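Local coordinates for secreted protein (Streptomyces lividans TK24, PDB 5LXZ) that probably acts as a mononuclear copper-radical oxidase of the AA5 family, related to galactose oxidase, at residues G82-L86 against D551-R555; Y248-L254 against T297-L303. The protein carries 1 engineered substitution. All coordinates share one frame; numbering follows the deposited sequence. Where two conformers were deposited one is given.

Both contacts lie in the core, their centres 8 Å apart, around the central channel of the beta-propeller. Contact 2 joins the first strands of two consecutive kelch blades, at 248-254 and 297-303, and buries 546 Å²; its chemistry is mixed, with aromatic packing near the copper and threonine-to-carbonyl bonds further along. Contact 1 buries 133 Å² and is almost wholly polar, one carboxylate on the inserted loop 551-555 gripping strand residues of 82-86. The two touch directly: Arg-555 NH2 lies 3.0 Å from Leu-303 O, a probable hydrogen bond, and Val-552 CG2 packs against Leu-251 O. One ethanediol molecule bonds to His-83 and Leu-251, bridging both.

Contact 1: residues G82-L86 against D551-R555; sequences GHTQL and DVDQR. With EDO (1,2-ethanediol), chain P.
Thr-84 sets its OG1 opposite the backbone N and beside the carbonyl carbon (chi1 -158°), while Asp-553 swings its CG alongside its own N (chi1 -79°), and the two settings bring hydroxyl and carboxylate together. The meeting ties the first strand of a propeller blade, 81-85, to the loop of the galactose oxidase-like C-terminal domain that enters the central channel; the same loop region carries His-548, a copper ligand. Thr-84 OG1 donates to Asp-553 OD1 across 2.6 Å, reaching that oxygen from well above the carboxylate plane. The other oxygen takes a backbone proton: Gln-85 N lies 3.0 Å from Asp-553 OD2, on its syn lone pair, and the N-H points at it almost directly (169°). Two donors from consecutive strand residues thus hold one carboxylate, one at each oxygen, which fixes its rotation. Gln-85 CB also comes within 3.5 Å of Asp-553 OD2. The extended Gln-85 side chain adds a bridge through a water that lies 3.0 Å from Gln-85 NE2 and 2.7 Å from Asp-553 OD2; its carbonyl end, OE1, accepts from Trp-583 N. Because both oxygens of this buried carboxylate receive donors, a charged form would probably be stabilised. The loop also braces itself, for Asp-551 OD1 accepts from Gln-554 N at 3.0 Å, an Asx motif that shapes the turn carrying Asp-553. One residue before Thr-84, the His-83 ring takes no part in the carboxylate bonds; its NE2 is bonded to His-30 ND1, and over one of its faces, toward the rim, sits an ethanediol hydroxyl, O1, 3.1 Å from His-83 CE1.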
loop_
_atom_site.group_PDB
_atom_site.type_symbol
_atom_site.label_atom_id
_atom_site.label_comp_id
_atom_site.label_asym_id
_atom_site.label_seq_id
_atom_site.Cartn_x
_atom_site.Cartn_y
_atom_site.Cartn_z
ATOM N N GLY A 82 -6.500 -4.211 3.261
ATOM C CA GLY A 82 -6.364 -2.776 3.268
ATOM C C GLY A 82 -6.727 -2.277 4.650
ATOM O O GLY A 82 -7.367 -2.989 5.423
ATOM N N HIS A 83 -6.339 -1.053 4.990
ATOM C CA HIS A 83 -6.484 -0.611 6.366
ATOM C C HIS A 83 -6.289 0.872 6.495
ATOM O O HIS A 83 -5.418 1.447 5.814
ATOM C CB HIS A 83 -5.563 -1.335 7.314
ATOM C CG HIS A 83 -4.210 -1.564 6.771
ATOM N ND1 HIS A 83 -3.422 -0.560 6.261
ATOM C CD2 HIS A 83 -3.522 -2.707 6.594
ATOM C CE1 HIS A 83 -2.276 -1.069 5.856
ATOM N NE2 HIS A 83 -2.322 -2.369 6.025
ATOM N N THR A 84 -7.073 1.499 7.368
ATOM C CA THR A 84 -6.894 2.893 7.679
ATOM C C THR A 84 -7.445 3.156 9.088
ATOM O O THR A 84 -8.285 2.408 9.603
ATOM C CB THR A 84 -7.486 3.788 6.584
ATOM O OG1 THR A 84 -6.878 5.099 6.638
ATOM C CG2 THR A 84 -8.976 3.866 6.699
ATOM N N GLN A 85 -6.938 4.198 9.726
ATOM C CA GLN A 85 -7.420 4.619 11.035
ATOM C C GLN A 85 -8.784 5.250 10.967
ATOM O O GLN A 85 -9.027 6.142 10.170
ATOM C CB GLN A 85 -6.437 5.633 11.633
ATOM C CG GLN A 85 -6.758 5.901 13.107
ATOM C CD GLN A 85 -6.209 7.180 13.718
ATOM O OE1 GLN A 85 -6.728 7.642 14.760
ATOM N NE2 GLN A 85 -5.147 7.721 13.175
ATOM N N LEU A 86 -9.670 4.800 11.829
ATOM C CA LEU A 86 -10.976 5.404 12.025
ATOM C C LEU A 86 -10.877 6.573 13.002
ATOM O O LEU A 86 -9.885 6.774 13.678
ATOM C CB LEU A 86 -11.927 4.355 12.579
ATOM C CG LEU A 86 -12.158 3.165 11.667
ATOM C CD1 LEU A 86 -13.100 2.222 12.366
ATOM C CD2 LEU A 86 -12.664 3.535 10.290
ATOM N N ASP A 551 0.636 4.029 1.708
ATOM C CA ASP A 551 0.267 4.568 3.012
ATOM C C ASP A 551 -0.591 5.783 2.786
ATOM O O ASP A 551 -0.106 6.862 2.522
ATOM C CB ASP A 551 1.545 4.897 3.761
ATOM C CG ASP A 551 1.337 5.435 5.138
ATOM O OD1 ASP A 551 0.197 5.712 5.579
ATOM O OD2 ASP A 551 2.418 5.564 5.798
ATOM N N VAL A 552 -1.901 5.600 2.866
ATOM C CA VAL A 552 -2.792 6.720 2.643
ATOM C C VAL A 552 -3.092 7.441 3.920
ATOM O O VAL A 552 -3.830 8.423 3.894
ATOM C CB VAL A 552 -4.079 6.285 1.897
ATOM C CG1 VAL A 552 -3.702 5.665 0.552
ATOM C CG2 VAL A 552 -4.950 5.390 2.736
ATOM N N ASP A 553 -2.563 6.953 5.031
ATOM C CA ASP A 553 -2.822 7.552 6.343
ATOM C C ASP A 553 -1.878 8.694 6.629
ATOM O O ASP A 553 -2.306 9.745 7.119
ATOM C CB ASP A 553 -2.685 6.507 7.456
ATOM C CG ASP A 553 -3.908 5.613 7.576
ATOM O OD1 ASP A 553 -4.267 4.919 6.596
ATOM O OD2 ASP A 553 -4.504 5.583 8.679
ATOM N N GLN A 554 -0.575 8.540 6.380
ATOM C CA GLN A 554 0.336 9.553 6.865
ATOM C C GLN A 554 0.110 10.896 6.144
ATOM O O GLN A 554 -0.116 10.946 4.966
ATOM C CB GLN A 554 1.826 9.141 6.863
ATOM C CG GLN A 554 2.360 9.066 5.474
ATOM C CD GLN A 554 3.846 8.763 5.381
ATOM O OE1 GLN A 554 4.655 9.128 6.216
ATOM N NE2 GLN A 554 4.206 8.124 4.305
ATOM N N ARG A 555 0.177 11.965 6.938
ATOM C CA ARG A 555 0.116 13.338 6.442
ATOM C C ARG A 555 0.572 14.177 7.611
ATOM O O ARG A 555 0.356 13.778 8.779
ATOM C CB ARG A 555 -1.300 13.752 5.991
ATOM C CG ARG A 555 -2.424 13.438 6.978
ATOM C CD ARG A 555 -3.768 13.963 6.520
ATOM N NE ARG A 555 -4.148 13.393 5.208
ATOM C CZ ARG A 555 -4.987 13.957 4.351
ATOM N NH1 ARG A 555 -5.556 15.110 4.638
ATOM N NH2 ARG A 555 -5.262 13.365 3.187
HETATM C C1 EDO P . -3.800 -0.042 1.814
HETATM O O1 EDO P . -3.770 -0.581 3.147
HETATM C C2 EDO P . -4.516 1.261 1.827
HETATM O O2 EDO P . -5.664 0.996 2.642
HETATM O O HOH W 1 -3.477 6.594 10.932
#

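Contact 2: residues Y248-L254 against T297-L303; sequences YPTLTTL and TYPALFL. With CU (copper (II) ion), chain B; EDO (1,2-ethanediol), chain P.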
loop_
_atom_site.group_PDB
_atom_site.type_symbol
_atom_site.label_atom_id
_atom_site.label_comp_id
_atom_site.label_asym_id
_atom_site.label_seq_id
_atom_site.Cartn_x
_atom_site.Cartn_y
_atom_site.Cartn_z
ATOM N N TYR A 248 -5.971 -7.205 -1.545
ATOM C CA TYR A 248 -5.245 -5.981 -1.933
ATOM C C TYR A 248 -6.144 -4.766 -2.223
ATOM O O TYR A 248 -5.917 -4.005 -3.176
ATOM C CB TYR A 248 -4.345 -6.193 -3.139
ATOM C CG TYR A 248 -3.150 -7.043 -2.991
ATOM C CD1 TYR A 248 -2.836 -7.717 -1.815
ATOM C CD2 TYR A 248 -2.277 -7.100 -4.060
ATOM C CE1 TYR A 248 -1.689 -8.475 -1.751
ATOM C CE2 TYR A 248 -1.164 -7.863 -4.002
ATOM C CZ TYR A 248 -0.869 -8.536 -2.859
ATOM O OH TYR A 248 0.286 -9.248 -2.896
ATOM N N PRO A 249 -7.177 -4.530 -1.414
ATOM C CA PRO A 249 -7.941 -3.305 -1.589
ATOM C C PRO A 249 -7.239 -2.080 -0.939
ATOM O O PRO A 249 -6.459 -2.230 0.016
ATOM C CB PRO A 249 -9.223 -3.618 -0.848
ATOM C CG PRO A 249 -8.747 -4.368 0.320
ATOM C CD PRO A 249 -7.607 -5.236 -0.199
ATOM N N THR A 250 -7.557 -0.889 -1.456
ATOM C CA THR A 250 -7.267 0.317 -0.677
ATOM C C THR A 250 -8.481 0.710 0.109
ATOM O O THR A 250 -9.582 0.724 -0.433
ATOM C CB THR A 250 -6.830 1.463 -1.591
ATOM O OG1 THR A 250 -5.480 1.183 -1.983
ATOM C CG2 THR A 250 -6.835 2.815 -0.910
ATOM N N LEU A 251 -8.251 1.047 1.386
ATOM C CA LEU A 251 -9.249 1.688 2.234
ATOM C C LEU A 251 -8.812 3.110 2.474
ATOM O O LEU A 251 -7.668 3.323 2.894
ATOM C CB LEU A 251 -9.332 0.955 3.562
ATOM C CG LEU A 251 -10.342 -0.196 3.637
ATOM C CD1 LEU A 251 -10.187 -1.242 2.611
ATOM C CD2 LEU A 251 -10.265 -0.791 5.057
ATOM N N THR A 252 -9.653 4.073 2.201
ATOM C CA THR A 252 -9.269 5.477 2.344
ATOM C C THR A 252 -10.433 6.298 2.884
ATOM O O THR A 252 -11.577 6.070 2.534
ATOM C CB THR A 252 -8.708 6.008 0.994
ATOM O OG1 THR A 252 -7.988 7.223 1.222
ATOM C CG2 THR A 252 -9.736 6.191 -0.045
ATOM N N THR A 253 -10.129 7.230 3.768
ATOM C CA THR A 253 -11.185 8.043 4.407
ATOM C C THR A 253 -11.711 9.128 3.504
ATOM O O THR A 253 -10.926 9.839 2.856
ATOM C CB THR A 253 -10.580 8.704 5.626
ATOM O OG1 THR A 253 -10.070 7.673 6.497
ATOM C CG2 THR A 253 -11.598 9.569 6.349
ATOM N N LEU A 254 -13.024 9.246 3.456
ATOM C CA LEU A 254 -13.691 10.289 2.686
ATOM C C LEU A 254 -13.968 11.532 3.562
ATOM O O LEU A 254 -13.729 11.548 4.760
ATOM C CB LEU A 254 -14.991 9.734 2.100
ATOM C CG LEU A 254 -14.831 8.548 1.146
ATOM C CD1 LEU A 254 -16.213 8.061 0.704
ATOM C CD2 LEU A 254 -14.019 8.917 -0.084
ATOM N N THR A 297 -4.941 -2.844 -8.045
ATOM C CA THR A 297 -4.916 -3.075 -6.595
ATOM C C THR A 297 -4.046 -2.073 -5.879
ATOM O O THR A 297 -3.199 -1.412 -6.466
ATOM C CB THR A 297 -4.426 -4.491 -6.268
ATOM O OG1 THR A 297 -3.052 -4.622 -6.651
ATOM C CG2 THR A 297 -5.305 -5.524 -6.908
ATOM N N TYR A 298 -4.284 -1.923 -4.580
ATOM C CA TYR A 298 -3.664 -0.910 -3.742
ATOM C C TYR A 298 -3.494 0.424 -4.472
ATOM O O TYR A 298 -2.387 1.022 -4.456
ATOM C CB TYR A 298 -2.345 -1.387 -3.111
ATOM C CG TYR A 298 -2.487 -2.447 -2.053
ATOM C CD1 TYR A 298 -3.364 -2.290 -1.002
ATOM C CD2 TYR A 298 -1.708 -3.607 -2.071
ATOM C CE1 TYR A 298 -3.480 -3.246 -0.020
ATOM C CE2 TYR A 298 -1.831 -4.579 -1.108
ATOM C CZ TYR A 298 -2.685 -4.395 -0.060
ATOM O OH TYR A 298 -2.751 -5.392 0.898
ATOM N N PRO A 299 -4.561 0.960 -5.059
ATOM C CA PRO A 299 -4.431 2.281 -5.667
ATOM C C PRO A 299 -4.136 3.316 -4.617
ATOM O O PRO A 299 -4.732 3.331 -3.563
ATOM C CB PRO A 299 -5.777 2.534 -6.330
ATOM C CG PRO A 299 -6.718 1.702 -5.473
ATOM C CD PRO A 299 -5.964 0.484 -5.050
ATOM N N ALA A 300 -3.188 4.207 -4.874
ATOM C CA ALA A 300 -2.856 5.246 -3.915
ATOM C C ALA A 300 -3.861 6.380 -3.992
ATOM O O ALA A 300 -3.767 7.224 -4.875
ATOM C CB ALA A 300 -1.449 5.746 -4.167
ATOM N N LEU A 301 -4.824 6.371 -3.068
ATOM C CA LEU A 301 -5.987 7.256 -3.099
ATOM C C LEU A 301 -5.983 8.136 -1.848
ATOM O O LEU A 301 -6.126 7.622 -0.741
ATOM C CB LEU A 301 -7.271 6.445 -3.120
ATOM C CG LEU A 301 -7.440 5.502 -4.304
ATOM C CD1 LEU A 301 -8.717 4.678 -4.138
ATOM C CD2 LEU A 301 -7.503 6.254 -5.621
ATOM N N PHE A 302 -5.908 9.437 -2.051
ATOM C CA PHE A 302 -5.780 10.383 -0.931
ATOM C C PHE A 302 -6.924 11.380 -0.950
ATOM O O PHE A 302 -7.264 11.924 -2.002
ATOM C CB PHE A 302 -4.486 11.167 -1.064
ATOM C CG PHE A 302 -3.236 10.347 -0.798
ATOM C CD1 PHE A 302 -2.690 9.552 -1.764
ATOM C CD2 PHE A 302 -2.629 10.382 0.437
ATOM C CE1 PHE A 302 -1.562 8.792 -1.492
ATOM C CE2 PHE A 302 -1.501 9.656 0.703
ATOM C CZ PHE A 302 -0.987 8.833 -0.257
ATOM N N LEU A 303 -7.425 11.727 0.236
ATOM C CA LEU A 303 -8.442 12.761 0.323
ATOM C C LEU A 303 -7.836 14.141 0.168
ATOM O O LEU A 303 -6.946 14.546 0.938
ATOM C CB LEU A 303 -9.159 12.656 1.670
ATOM C CG LEU A 303 -10.309 13.629 1.891
ATOM C CD1 LEU A 303 -11.471 13.359 0.953
ATOM C CD2 LEU A 303 -10.766 13.436 3.341
HETATM CU CU CU B . 1.628 -8.910 -1.370
HETATM C C1 EDO P . -3.800 -0.042 1.814
HETATM O O1 EDO P . -3.770 -0.581 3.147
HETATM C C2 EDO P . -4.516 1.261 1.827
HETATM O O2 EDO P . -5.664 0.996 2.642
HETATM O O HOH W 2 -8.203 9.497 2.661
HETATM O O HOH W 3 1.352 -10.960 -2.072
#
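This is a blade-to-blade contact beside the copper site, where Tyr-248 and Tyr-298 pack their rings together and two threonines bond to carbonyls of the neighbouring blade. Evidence for the ring contact is that Tyr-248 CG lies 3.4 Å from Tyr-298 CE2, which stands over the Tyr-248 face, while the centroids are 4.8 Å apart with planes at 25°, so the rings slide past each other with little overlap. Tyr-248 CB adds a CH-pi contact, 3.9 Å from the Tyr-298 ring centroid. Tyr-248 was modelled in two conformers, and these ring distances describe one of them. In it OH binds copper at 2.1 Å; His-461, His-548 and a water are further ligands, and Tyr-460, also of the site, hydrogen-bonds through its OH to Tyr-248 OH. Cys-80 touches Tyr-248, a pairing that in galactose oxidase relatives is thioether-linked. Strands 250-253 and 301-303 are the first strands of successive kelch blades of the propeller, running nearly parallel (8°), and side chains bridge them. The Tyr-298 N to Tyr-248 O bond, 3.0 Å and nearly straight, locks the backbones at the copper end. Thr-250 OG1 donates to Pro-299 O at 2.8 Å, its side chain running alongside the proline ring in the opposite sense, and Thr-252, with OG1 opposite its backbone N (chi1 -163°), donates to Leu-301 O at 2.7 Å from above the carbonyl plane. Were Tyr-298 replaced by an alanine, the Tyr-248 face would probably be left with a gap and Thr-81 O without the hydroxyl it now bonds. Further along, Leu-303 CB and CD2 lie against Thr-253 O, while a water donates to Thr-252 OG1 and Thr-253 O.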